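Local structure of excinuclease ABC, subunit A. (Deinococcus radiodurans, 2VF7) at residues V508-L513 with V540-V545; S534-L539 with V789-Q794; E504-T509 with N515-F520. The protein binds DNA, zinc and adenine nucleotides as a UvrA-family member of the ABC superfamily, probably hydrolysing ATP in the recognition of DNA damage. The protein carries 1 engineered substitution. All blocks are in the same frame, centred on the assembly; numbering follows the deposited sequence. Where two conformers were deposited one is given.

All three interactions gather round helix 536-551. Interaction 2 is the buried one: the start of that helix holds the phosphates of ADP and meets the chain leaving strand 785-789, so its chemistry is charged and partly water-mediated. Interaction 1 is only partly buried; one turn further along the helix, a hairpin turn lies against it beside the same nucleotide, with loose polar approaches outside and one apolar touch inside. Interaction 3 shares Val508 and Thr509 with interaction 1 and is held by backbone bonds between two strands. One side of these strands is solvent-facing and polar, while the other packs on Leu539 and Leu544 of the helix.

Interaction 1 (V508-L513 with V540-V545); sequences VTRNNL and VSQALV. With ADP (adenosine-5'-diphosphate), chain D.
At the adenine end of the ADP site, Arg510 and Asn511 lean from a tight hairpin turn toward Gln542 on helix 536-551. Arg510 presents the edge of its guanidinium to the amide oxygen of Gln542, which lies in the guanidinium plane with NE 3.7 Å from OE1, too long for a hydrogen bond. The two flat groups stand 71° apart. Arg510 gets there with CG anti to the backbone N (chi1 -162°) and packed against Thr538; a bend at the next torsion then turns the guanidinium toward Gln542. Its NH1 has a weak, long ion pair with Asp546. With an alanine at this position, Gln542 OE1 would probably lose the guanidinium edge beside it, and Asp546 its distant counter-charge.

The hairpin closes through a type II' turn from Arg510 to Leu513, with backbone bonds from Leu513 N to Arg510 O (2.9 Å) and from Arg510 N to Leu513 O (3.1 Å). Asn511 has the positive phi (52°) this turn needs at its second position, and its side chain lies beside the nucleotide. Its amide lies over the imidazole part of the adenine, ND2 3.1 Å from ADP C8. Gln542 comes up to the same base, NE2 3.8 Å from ADP N7. Next along, Asn512 sets OD1 3.6 Å from C4' of the ribose, while its ND2 is held by the carbonyls of Ser534 and Gly810. Deeper in, Val508 CG1 rests on Ala543 CB at 3.6 Å, joining strand 502-510 to the helix by a small apolar touch.

Interaction 2 (S534-L539 with V789-Q794); sequences SGKSTL and VEHKMQ. With ADP (adenosine-5'-diphosphate), chain D.
Lys536 meets His791 and Val789 at the start of helix 536-551, and the P-loop (Walker A) residues on either side of it wrap the phosphates of ADP. Ser534 comes first, its OG bonded to the carbonyl of Val531. Gly535, the N-cap, gives its N-H to ADP O3B (3.2 Å); at a phi of 143° any side chain would jam against the preceding carbonyl. Lys536 then curls at its last two torsions (chi3 -76°, chi4 -74°) round the terminal phosphate, so that NZ lies 2.8 Å from ADP O3B while also bonding to Gly530 O. The same NZ donates to a water that His791 NE2 reaches through a weak bond. Lys536 CE approaches the His791 ring obliquely, 3.5 Å from NE2, and also lies 4.3 Å from CG2 of Val789. The place of His791, just after strand 785-789, is consistent with the switch (H-loop) histidine of ABC ATPases. Ser537 N bonds to ADP O2B, whose position is less certain, and Thr538 OG1 meets ADP O2A at a distance too short to trust in detail.

Val789, ending strand 785-789, packs on Val540 and Ser541 and bonds through its backbone to Leu757 of strand 753-758, while Leu539 faces Leu516, Val518 and Phe520 on strand 516-521.

Interaction 3 (E504-T509 with N515-F520); sequences ELNGVT and NLDVRF
Leu505 and Val518 form a hydrogen-bonded antiparallel pair, with Leu505 N to Val518 O and Val518 N to Leu505 O both 3.0 Å. Beyond it the strand breaks at Gly507, whose positive phi (67°) favours glycine. Here a side chain joins in: Asp517 OD2 receives Gly507 N at 3.0 Å, on the anti side and out of the carboxylate plane. Asp517 carries CG anti to its own carbonyl carbon (chi1 -48°), which puts OD2 beside that N-H. Past the corner, Val508 N bonds to Leu516 O (3.1 Å).

On the polar side, the neighbouring non-hydrogen-bonded pair sets Glu504 and Arg519 alongside each other, pointing the same way. In one of two conformers of Arg519 a long salt bridge, OE2 to NH1 3.7 Å, can be drawn, but it is doubtful. Asn506 crosses Asp517 at about a right angle, its OD1 3.5 Å from Asp517 CB.

The other face is apolar. Leu505 CB meets Val518 CG1 at 3.8 Å, and Leu505 CD1 touches the edge of the Phe520 ring at CE1, 4.0 Å away. These strands belong to the three-stranded antiparallel sheet of the ABC nucleotide-binding domain; helix 536-551 covers this face through Leu539 and Leu544, while Leu803 and Leu816, from strands 801-805 and 816-820, pack on Val518.

Interaction 1 (V508-L513 with V540-V545)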
loop_
_atom_site.group_PDB
_atom_site.type_symbol
_atom_site.label_atom_id
_atom_site.label_comp_id
_atom_site.label_asym_id
_atom_site.label_seq_id
_atom_site.Cartn_x
_atom_site.Cartn_y
_atom_site.Cartn_z
ATOM N N VAL A 508 -39.007 -25.317 -15.505
ATOM C CA VAL A 508 -37.787 -24.580 -15.218
ATOM C C VAL A 508 -37.627 -24.371 -13.708
ATOM O O VAL A 508 -38.183 -23.421 -13.152
ATOM C CB VAL A 508 -37.771 -23.203 -15.965
ATOM C CG1 VAL A 508 -36.410 -22.530 -15.851
ATOM C CG2 VAL A 508 -38.148 -23.370 -17.432
ATOM N N THR A 509 -36.887 -25.269 -13.052
ATOM C CA THR A 509 -36.533 -25.108 -11.631
ATOM C C THR A 509 -35.100 -24.576 -11.499
ATOM O O THR A 509 -34.169 -25.120 -12.104
ATOM C CB THR A 509 -36.735 -26.422 -10.802
ATOM O OG1 THR A 509 -38.062 -26.930 -11.006
ATOM C CG2 THR A 509 -36.530 -26.166 -9.298
ATOM N N ARG A 510 -34.940 -23.504 -10.722
ATOM C CA ARG A 510 -33.677 -22.750 -10.624
ATOM C C ARG A 510 -33.892 -21.472 -9.802
ATOM O O ARG A 510 -34.731 -20.626 -10.151
ATOM C CB ARG A 510 -33.152 -22.399 -12.026
ATOM C CG ARG A 510 -31.682 -22.013 -12.101
ATOM C CD ARG A 510 -30.975 -22.788 -13.217
ATOM N NE ARG A 510 -29.554 -22.441 -13.309
ATOM C CZ ARG A 510 -28.603 -23.238 -13.799
ATOM N NH1 ARG A 510 -28.903 -24.456 -14.239
ATOM N NH2 ARG A 510 -27.341 -22.816 -13.841
ATOM N N ASN A 511 -33.145 -21.352 -8.705
ATOM C CA ASN A 511 -33.226 -20.187 -7.818
ATOM C C ASN A 511 -34.660 -19.889 -7.398
ATOM O O ASN A 511 -35.244 -20.668 -6.644
ATOM C CB ASN A 511 -32.569 -18.961 -8.463
ATOM C CG ASN A 511 -31.116 -19.188 -8.804
ATOM O OD1 ASN A 511 -30.495 -20.124 -8.311
ATOM N ND2 ASN A 511 -30.562 -18.326 -9.648
ATOM N N ASN A 512 -35.236 -18.796 -7.908
ATOM C CA ASN A 512 -36.621 -18.405 -7.561
ATOM C C ASN A 512 -37.748 -18.864 -8.516
ATOM O O ASN A 512 -38.916 -18.512 -8.322
ATOM C CB ASN A 512 -36.721 -16.900 -7.258
ATOM C CG ASN A 512 -36.690 -16.034 -8.502
ATOM O OD1 ASN A 512 -36.025 -16.353 -9.489
ATOM N ND2 ASN A 512 -37.392 -14.909 -8.445
ATOM N N LEU A 513 -37.390 -19.660 -9.524
ATOM C CA LEU A 513 -38.358 -20.249 -10.441
ATOM C C LEU A 513 -38.641 -21.684 -10.006
ATOM O O LEU A 513 -37.725 -22.500 -9.944
ATOM C CB LEU A 513 -37.816 -20.250 -11.877
ATOM C CG LEU A 513 -36.960 -19.090 -12.414
ATOM C CD1 LEU A 513 -36.481 -19.416 -13.806
ATOM C CD2 LEU A 513 -37.700 -17.760 -12.424
ATOM N N VAL A 540 -33.240 -16.808 -18.927
ATOM C CA VAL A 540 -32.694 -16.655 -20.280
ATOM C C VAL A 540 -31.231 -17.047 -20.372
ATOM O O VAL A 540 -30.878 -17.925 -21.146
ATOM C CB VAL A 540 -32.883 -15.210 -20.812
ATOM C CG1 VAL A 540 -32.287 -15.059 -22.205
ATOM C CG2 VAL A 540 -34.362 -14.820 -20.810
ATOM N N SER A 541 -30.385 -16.390 -19.580
ATOM C CA SER A 541 -28.948 -16.646 -19.604
ATOM C C SER A 541 -28.583 -17.991 -18.991
ATOM O O SER A 541 -27.801 -18.753 -19.563
ATOM C CB SER A 541 -28.181 -15.508 -18.928
ATOM O OG SER A 541 -28.352 -14.310 -19.663
ATOM N N GLN A 542 -29.150 -18.296 -17.836
ATOM C CA GLN A 542 -28.832 -19.555 -17.172
ATOM C C GLN A 542 -29.635 -20.735 -17.713
ATOM O O GLN A 542 -29.070 -21.616 -18.330
ATOM C CB GLN A 542 -28.941 -19.414 -15.651
ATOM C CG GLN A 542 -28.048 -18.289 -15.092
ATOM C CD GLN A 542 -28.281 -18.024 -13.614
ATOM O OE1 GLN A 542 -28.473 -18.960 -12.825
ATOM N NE2 GLN A 542 -28.256 -16.747 -13.226
ATOM N N ALA A 543 -30.948 -20.740 -17.519
ATOM C CA ALA A 543 -31.776 -21.911 -17.852
ATOM C C ALA A 543 -31.907 -22.199 -19.340
ATOM O O ALA A 543 -31.686 -23.329 -19.772
ATOM C CB ALA A 543 -33.163 -21.800 -17.215
ATOM N N LEU A 544 -32.277 -21.194 -20.125
ATOM C CA LEU A 544 -32.447 -21.405 -21.553
ATOM C C LEU A 544 -31.148 -21.928 -22.140
ATOM O O LEU A 544 -31.100 -23.052 -22.625
ATOM C CB LEU A 544 -32.883 -20.122 -22.268
ATOM C CG LEU A 544 -33.096 -20.254 -23.787
ATOM C CD1 LEU A 544 -34.108 -21.342 -24.113
ATOM C CD2 LEU A 544 -33.536 -18.953 -24.409
ATOM N N VAL A 545 -30.096 -21.118 -22.045
ATOM C CA VAL A 545 -28.799 -21.399 -22.659
ATOM C C VAL A 545 -28.261 -22.805 -22.377
ATOM O O VAL A 545 -27.877 -23.521 -23.305
ATOM C CB VAL A 545 -27.755 -20.314 -22.273
ATOM C CG1 VAL A 545 -26.345 -20.740 -22.646
ATOM C CG2 VAL A 545 -28.090 -19.013 -22.948
HETATM P PB ADP D . -32.633 -10.593 -12.653
HETATM O O1B ADP D . -31.977 -9.440 -11.937
HETATM O O2B ADP D . -31.827 -11.244 -13.741
HETATM O O3B ADP D . -34.041 -10.248 -13.053
HETATM P PA ADP D . -31.876 -13.115 -11.430
HETATM O O1A ADP D . -30.594 -12.825 -10.721
HETATM O O2A ADP D . -31.876 -13.824 -12.747
HETATM O O3A ADP D . -32.774 -11.774 -11.547
HETATM O "O5'" ADP D . -32.680 -14.081 -10.413
HETATM C "C5'" ADP D . -33.346 -13.569 -9.266
HETATM C "C4'" ADP D . -33.245 -14.482 -8.056
HETATM O "O4'" ADP D . -32.315 -15.540 -8.270
HETATM C "C3'" ADP D . -32.698 -13.666 -6.899
HETATM O "O3'" ADP D . -33.348 -14.054 -5.691
HETATM C "C2'" ADP D . -31.224 -14.021 -6.855
HETATM O "O2'" ADP D . -30.621 -13.831 -5.568
HETATM C "C1'" ADP D . -31.228 -15.462 -7.328
HETATM N N9 ADP D . -29.929 -15.807 -7.957
HETATM C C8 ADP D . -29.546 -15.483 -9.214
HETATM N N7 ADP D . -28.307 -15.948 -9.495
HETATM C C5 ADP D . -27.876 -16.582 -8.380
HETATM C C6 ADP D . -26.644 -17.307 -7.977
HETATM N N6 ADP D . -25.613 -17.435 -8.850
HETATM N N1 ADP D . -26.588 -17.829 -6.727
HETATM C C2 ADP D . -27.607 -17.696 -5.848
HETATM N N3 ADP D . -28.757 -17.052 -6.147
HETATM C C4 ADP D . -28.947 -16.486 -7.373
#

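Interaction 2 (S534-L539 with V789-Q794)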
loop_
_atom_site.group_PDB
_atom_site.type_symbol
_atom_site.label_atom_id
_atom_site.label_comp_id
_atom_site.label_asym_id
_atom_site.label_seq_id
_atom_site.Cartn_x
_atom_site.Cartn_y
_atom_site.Cartn_z
ATOM N N SER A 534 -35.935 -10.412 -10.485
ATOM C CA SER A 534 -37.118 -11.142 -10.971
ATOM C C SER A 534 -36.804 -12.567 -11.374
ATOM O O SER A 534 -37.401 -13.499 -10.845
ATOM C CB SER A 534 -37.715 -10.439 -12.180
ATOM O OG SER A 534 -38.275 -9.205 -11.800
ATOM N N GLY A 535 -35.888 -12.737 -12.331
ATOM C CA GLY A 535 -35.529 -14.065 -12.823
ATOM C C GLY A 535 -35.246 -14.164 -14.309
ATOM O O GLY A 535 -35.057 -15.250 -14.831
ATOM N N LYS A 536 -35.205 -13.022 -14.985
ATOM C CA LYS A 536 -34.900 -12.917 -16.422
ATOM C C LYS A 536 -33.570 -13.572 -16.775
ATOM O O LYS A 536 -33.482 -14.451 -17.640
ATOM C CB LYS A 536 -34.825 -11.431 -16.817
ATOM C CG LYS A 536 -35.756 -10.523 -16.063
ATOM C CD LYS A 536 -35.635 -9.125 -16.589
ATOM C CE LYS A 536 -34.370 -8.418 -16.109
ATOM N NZ LYS A 536 -34.507 -8.042 -14.678
ATOM N N SER A 537 -32.527 -13.114 -16.098
ATOM C CA SER A 537 -31.211 -13.701 -16.186
ATOM C C SER A 537 -31.199 -15.197 -15.825
ATOM O O SER A 537 -30.509 -15.988 -16.479
ATOM C CB SER A 537 -30.227 -12.858 -15.354
ATOM O OG SER A 537 -29.191 -13.632 -14.792
ATOM N N THR A 538 -31.983 -15.582 -14.816
ATOM C CA THR A 538 -32.124 -16.986 -14.404
ATOM C C THR A 538 -32.854 -17.819 -15.456
ATOM O O THR A 538 -32.517 -18.981 -15.664
ATOM C CB THR A 538 -32.847 -17.125 -13.035
ATOM O OG1 THR A 538 -32.340 -16.151 -12.115
ATOM C CG2 THR A 538 -32.624 -18.483 -12.434
ATOM N N LEU A 539 -33.856 -17.229 -16.112
ATOM C CA LEU A 539 -34.584 -17.886 -17.200
ATOM C C LEU A 539 -33.788 -17.950 -18.503
ATOM O O LEU A 539 -33.663 -19.016 -19.101
ATOM C CB LEU A 539 -35.920 -17.189 -17.451
ATOM C CG LEU A 539 -36.846 -17.734 -18.549
ATOM C CD1 LEU A 539 -37.435 -19.087 -18.194
ATOM C CD2 LEU A 539 -37.954 -16.745 -18.834
ATOM N N VAL A 789 -32.394 -10.333 -22.909
ATOM C CA VAL A 789 -32.787 -9.791 -21.598
ATOM C C VAL A 789 -32.553 -8.275 -21.576
ATOM O O VAL A 789 -31.463 -7.802 -21.860
ATOM C CB VAL A 789 -32.183 -10.576 -20.388
ATOM C CG1 VAL A 789 -31.139 -11.587 -20.842
ATOM C CG2 VAL A 789 -31.693 -9.647 -19.248
ATOM N N GLU A 790 -33.608 -7.522 -21.286
ATOM C CA GLU A 790 -33.655 -6.110 -21.633
ATOM C C GLU A 790 -34.288 -5.262 -20.518
ATOM O O GLU A 790 -35.253 -5.683 -19.882
ATOM C CB GLU A 790 -34.406 -5.964 -22.955
ATOM C CG GLU A 790 -34.393 -4.595 -23.588
ATOM C CD GLU A 790 -32.999 -4.037 -23.778
ATOM O OE1 GLU A 790 -32.217 -4.580 -24.616
ATOM O OE2 GLU A 790 -32.701 -3.044 -23.068
ATOM N N HIS A 791 -33.724 -4.074 -20.295
ATOM C CA HIS A 791 -34.088 -3.200 -19.172
ATOM C C HIS A 791 -34.617 -1.835 -19.608
ATOM O O HIS A 791 -35.251 -1.140 -18.815
ATOM C CB HIS A 791 -32.888 -2.987 -18.223
ATOM C CG HIS A 791 -32.299 -4.258 -17.690
ATOM N ND1 HIS A 791 -31.203 -4.872 -18.263
ATOM C CD2 HIS A 791 -32.659 -5.037 -16.640
ATOM C CE1 HIS A 791 -30.914 -5.974 -17.593
ATOM N NE2 HIS A 791 -31.782 -6.097 -16.602
ATOM N N LYS A 792 -34.353 -1.437 -20.850
ATOM C CA LYS A 792 -34.835 -0.145 -21.325
ATOM C C LYS A 792 -35.939 -0.217 -22.373
ATOM O O LYS A 792 -35.884 -0.988 -23.334
ATOM C CB LYS A 792 -33.685 0.769 -21.774
ATOM C CG LYS A 792 -32.738 0.182 -22.789
ATOM C CD LYS A 792 -31.625 1.181 -23.132
ATOM C CE LYS A 792 -30.427 1.093 -22.178
ATOM N NZ LYS A 792 -29.223 1.837 -22.710
ATOM N N MET A 793 -36.935 0.629 -22.166
ATOM C CA MET A 793 -38.176 0.584 -22.899
ATOM C C MET A 793 -38.031 1.065 -24.326
ATOM O O MET A 793 -38.869 0.760 -25.156
ATOM C CB MET A 793 -39.246 1.373 -22.143
ATOM C CG MET A 793 -39.540 0.833 -20.730
ATOM S SD MET A 793 -39.937 -0.935 -20.649
ATOM C CE MET A 793 -39.090 -1.462 -19.155
ATOM N N GLN A 794 -36.956 1.800 -24.608
ATOM C CA GLN A 794 -36.610 2.232 -25.973
ATOM C C GLN A 794 -36.462 1.014 -26.883
ATOM O O GLN A 794 -36.988 0.989 -27.988
ATOM C CB GLN A 794 -35.299 3.061 -25.975
ATOM C CG GLN A 794 -34.884 3.654 -27.350
ATOM C CD GLN A 794 -33.445 4.214 -27.373
ATOM O OE1 GLN A 794 -32.608 3.874 -26.520
ATOM N NE2 GLN A 794 -33.151 5.058 -28.363
HETATM P PB ADP D . -32.633 -10.593 -12.653
HETATM O O1B ADP D . -31.977 -9.440 -11.937
HETATM O O2B ADP D . -31.827 -11.244 -13.741
HETATM O O3B ADP D . -34.041 -10.248 -13.053
HETATM P PA ADP D . -31.876 -13.115 -11.430
HETATM O O1A ADP D . -30.594 -12.825 -10.721
HETATM O O2A ADP D . -31.876 -13.824 -12.747
HETATM O O3A ADP D . -32.774 -11.774 -11.547
HETATM O "O5'" ADP D . -32.680 -14.081 -10.413
HETATM C "C5'" ADP D . -33.346 -13.569 -9.266
HETATM C "C4'" ADP D . -33.245 -14.482 -8.056
HETATM O "O4'" ADP D . -32.315 -15.540 -8.270
HETATM C "C3'" ADP D . -32.698 -13.666 -6.899
HETATM O "O3'" ADP D . -33.348 -14.054 -5.691
HETATM C "C2'" ADP D . -31.224 -14.021 -6.855
HETATM O "O2'" ADP D . -30.621 -13.831 -5.568
HETATM C "C1'" ADP D . -31.228 -15.462 -7.328
HETATM N N9 ADP D . -29.929 -15.807 -7.957
HETATM C C8 ADP D . -29.546 -15.483 -9.214
HETATM N N7 ADP D . -28.307 -15.948 -9.495
HETATM C C5 ADP D . -27.876 -16.582 -8.380
HETATM C C6 ADP D . -26.644 -17.307 -7.977
HETATM N N6 ADP D . -25.613 -17.435 -8.850
HETATM N N1 ADP D . -26.588 -17.829 -6.727
HETATM C C2 ADP D . -27.607 -17.696 -5.848
HETATM N N3 ADP D . -28.757 -17.052 -6.147
HETATM C C4 ADP D . -28.947 -16.486 -7.373
HETATM O O HOH W 1 -32.408 -6.389 -13.914
#

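Interaction 3 (E504-T509 with N515-F520)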
loop_
_atom_site.group_PDB
_atom_site.type_symbol
_atom_site.label_atom_id
_atom_site.label_comp_id
_atom_site.label_asym_id
_atom_site.label_seq_id
_atom_site.Cartn_x
_atom_site.Cartn_y
_atom_site.Cartn_z
ATOM N N GLU A 504 -40.392 -24.248 -26.668
ATOM C CA GLU A 504 -40.963 -24.469 -25.331
ATOM C C GLU A 504 -39.877 -24.803 -24.299
ATOM O O GLU A 504 -39.089 -25.742 -24.482
ATOM C CB GLU A 504 -42.028 -25.580 -25.366
ATOM C CG GLU A 504 -43.217 -25.316 -26.308
ATOM C CD GLU A 504 -44.270 -26.429 -26.293
ATOM O OE1 GLU A 504 -43.990 -27.520 -25.734
ATOM O OE2 GLU A 504 -45.385 -26.218 -26.845
ATOM N N LEU A 505 -39.829 -24.005 -23.234
ATOM C CA LEU A 505 -38.981 -24.278 -22.071
ATOM C C LEU A 505 -39.906 -24.565 -20.881
ATOM O O LEU A 505 -40.486 -23.647 -20.282
ATOM C CB LEU A 505 -38.066 -23.087 -21.771
ATOM C CG LEU A 505 -36.577 -23.220 -21.405
ATOM C CD1 LEU A 505 -36.117 -21.931 -20.773
ATOM C CD2 LEU A 505 -36.254 -24.372 -20.477
ATOM N N ASN A 506 -40.055 -25.852 -20.572
ATOM C CA ASN A 506 -40.967 -26.332 -19.543
ATOM C C ASN A 506 -40.240 -26.860 -18.302
ATOM O O ASN A 506 -39.133 -27.401 -18.398
ATOM C CB ASN A 506 -41.866 -27.432 -20.119
ATOM C CG ASN A 506 -42.647 -26.977 -21.348
ATOM O OD1 ASN A 506 -43.438 -26.029 -21.286
ATOM N ND2 ASN A 506 -42.431 -27.658 -22.472
ATOM N N GLY A 507 -40.875 -26.688 -17.142
ATOM C CA GLY A 507 -40.398 -27.246 -15.871
ATOM C C GLY A 507 -39.099 -26.641 -15.390
ATOM O O GLY A 507 -38.207 -27.354 -14.921
ATOM N N VAL A 508 -39.007 -25.317 -15.505
ATOM C CA VAL A 508 -37.787 -24.580 -15.218
ATOM C C VAL A 508 -37.627 -24.371 -13.708
ATOM O O VAL A 508 -38.183 -23.421 -13.152
ATOM C CB VAL A 508 -37.771 -23.203 -15.965
ATOM C CG1 VAL A 508 -36.410 -22.530 -15.851
ATOM C CG2 VAL A 508 -38.148 -23.370 -17.432
ATOM N N THR A 509 -36.887 -25.269 -13.052
ATOM C CA THR A 509 -36.533 -25.108 -11.631
ATOM C C THR A 509 -35.100 -24.576 -11.499
ATOM O O THR A 509 -34.169 -25.120 -12.104
ATOM C CB THR A 509 -36.735 -26.422 -10.802
ATOM O OG1 THR A 509 -38.062 -26.930 -11.006
ATOM C CG2 THR A 509 -36.530 -26.166 -9.298
ATOM N N ASN A 515 -41.516 -24.882 -10.983
ATOM C CA ASN A 515 -41.763 -25.456 -12.310
ATOM C C ASN A 515 -42.558 -24.529 -13.245
ATOM O O ASN A 515 -43.775 -24.672 -13.425
ATOM C CB ASN A 515 -42.335 -26.895 -12.249
ATOM C CG ASN A 515 -43.375 -27.102 -11.132
ATOM O OD1 ASN A 515 -43.375 -26.409 -10.108
ATOM N ND2 ASN A 515 -44.248 -28.092 -11.323
ATOM N N LEU A 516 -41.825 -23.583 -13.827
ATOM C CA LEU A 516 -42.340 -22.554 -14.726
ATOM C C LEU A 516 -42.234 -22.981 -16.185
ATOM O O LEU A 516 -41.182 -23.421 -16.626
ATOM C CB LEU A 516 -41.548 -21.250 -14.524
ATOM C CG LEU A 516 -41.675 -20.134 -15.568
ATOM C CD1 LEU A 516 -42.973 -19.366 -15.388
ATOM C CD2 LEU A 516 -40.483 -19.187 -15.509
ATOM N N ASP A 517 -43.337 -22.839 -16.918
ATOM C CA ASP A 517 -43.412 -23.140 -18.358
ATOM C C ASP A 517 -43.556 -21.849 -19.178
ATOM O O ASP A 517 -44.454 -21.036 -18.924
ATOM C CB ASP A 517 -44.598 -24.071 -18.660
ATOM C CG ASP A 517 -44.670 -25.284 -17.726
ATOM O OD1 ASP A 517 -45.753 -25.901 -17.645
ATOM O OD2 ASP A 517 -43.663 -25.635 -17.077
ATOM N N VAL A 518 -42.692 -21.685 -20.175
ATOM C CA VAL A 518 -42.600 -20.442 -20.950
ATOM C C VAL A 518 -42.376 -20.731 -22.454
ATOM O O VAL A 518 -41.775 -21.754 -22.821
ATOM C CB VAL A 518 -41.490 -19.516 -20.359
ATOM C CG1 VAL A 518 -40.118 -20.002 -20.740
ATOM C CG2 VAL A 518 -41.681 -18.075 -20.786
ATOM N N ARG A 519 -42.879 -19.845 -23.315
ATOM C CA ARG A 519 -42.723 -20.006 -24.764
ATOM C C ARG A 519 -41.963 -18.855 -25.414
ATOM O O ARG A 519 -42.239 -17.689 -25.140
ATOM C CB ARG A 519 -44.080 -20.171 -25.450
ATOM C CG ARG A 519 -44.924 -21.330 -24.931
ATOM C CD ARG A 519 -45.488 -22.169 -26.069
ATOM N NE ARG A 519 -46.572 -21.511 -26.800
ATOM C CZ ARG A 519 -47.136 -21.994 -27.909
ATOM N NH1 ARG A 519 -46.715 -23.144 -28.434
ATOM N NH2 ARG A 519 -48.127 -21.328 -28.500
ATOM N N PHE A 520 -41.007 -19.185 -26.278
ATOM C CA PHE A 520 -40.286 -18.170 -27.051
ATOM C C PHE A 520 -40.573 -18.373 -28.540
ATOM O O PHE A 520 -40.305 -19.441 -29.056
ATOM C CB PHE A 520 -38.766 -18.261 -26.834
ATOM C CG PHE A 520 -38.324 -18.188 -25.390
ATOM C CD1 PHE A 520 -38.099 -19.357 -24.653
ATOM C CD2 PHE A 520 -38.070 -16.951 -24.779
ATOM C CE1 PHE A 520 -37.661 -19.300 -23.322
ATOM C CE2 PHE A 520 -37.624 -16.885 -23.452
ATOM C CZ PHE A 520 -37.429 -18.059 -22.721
#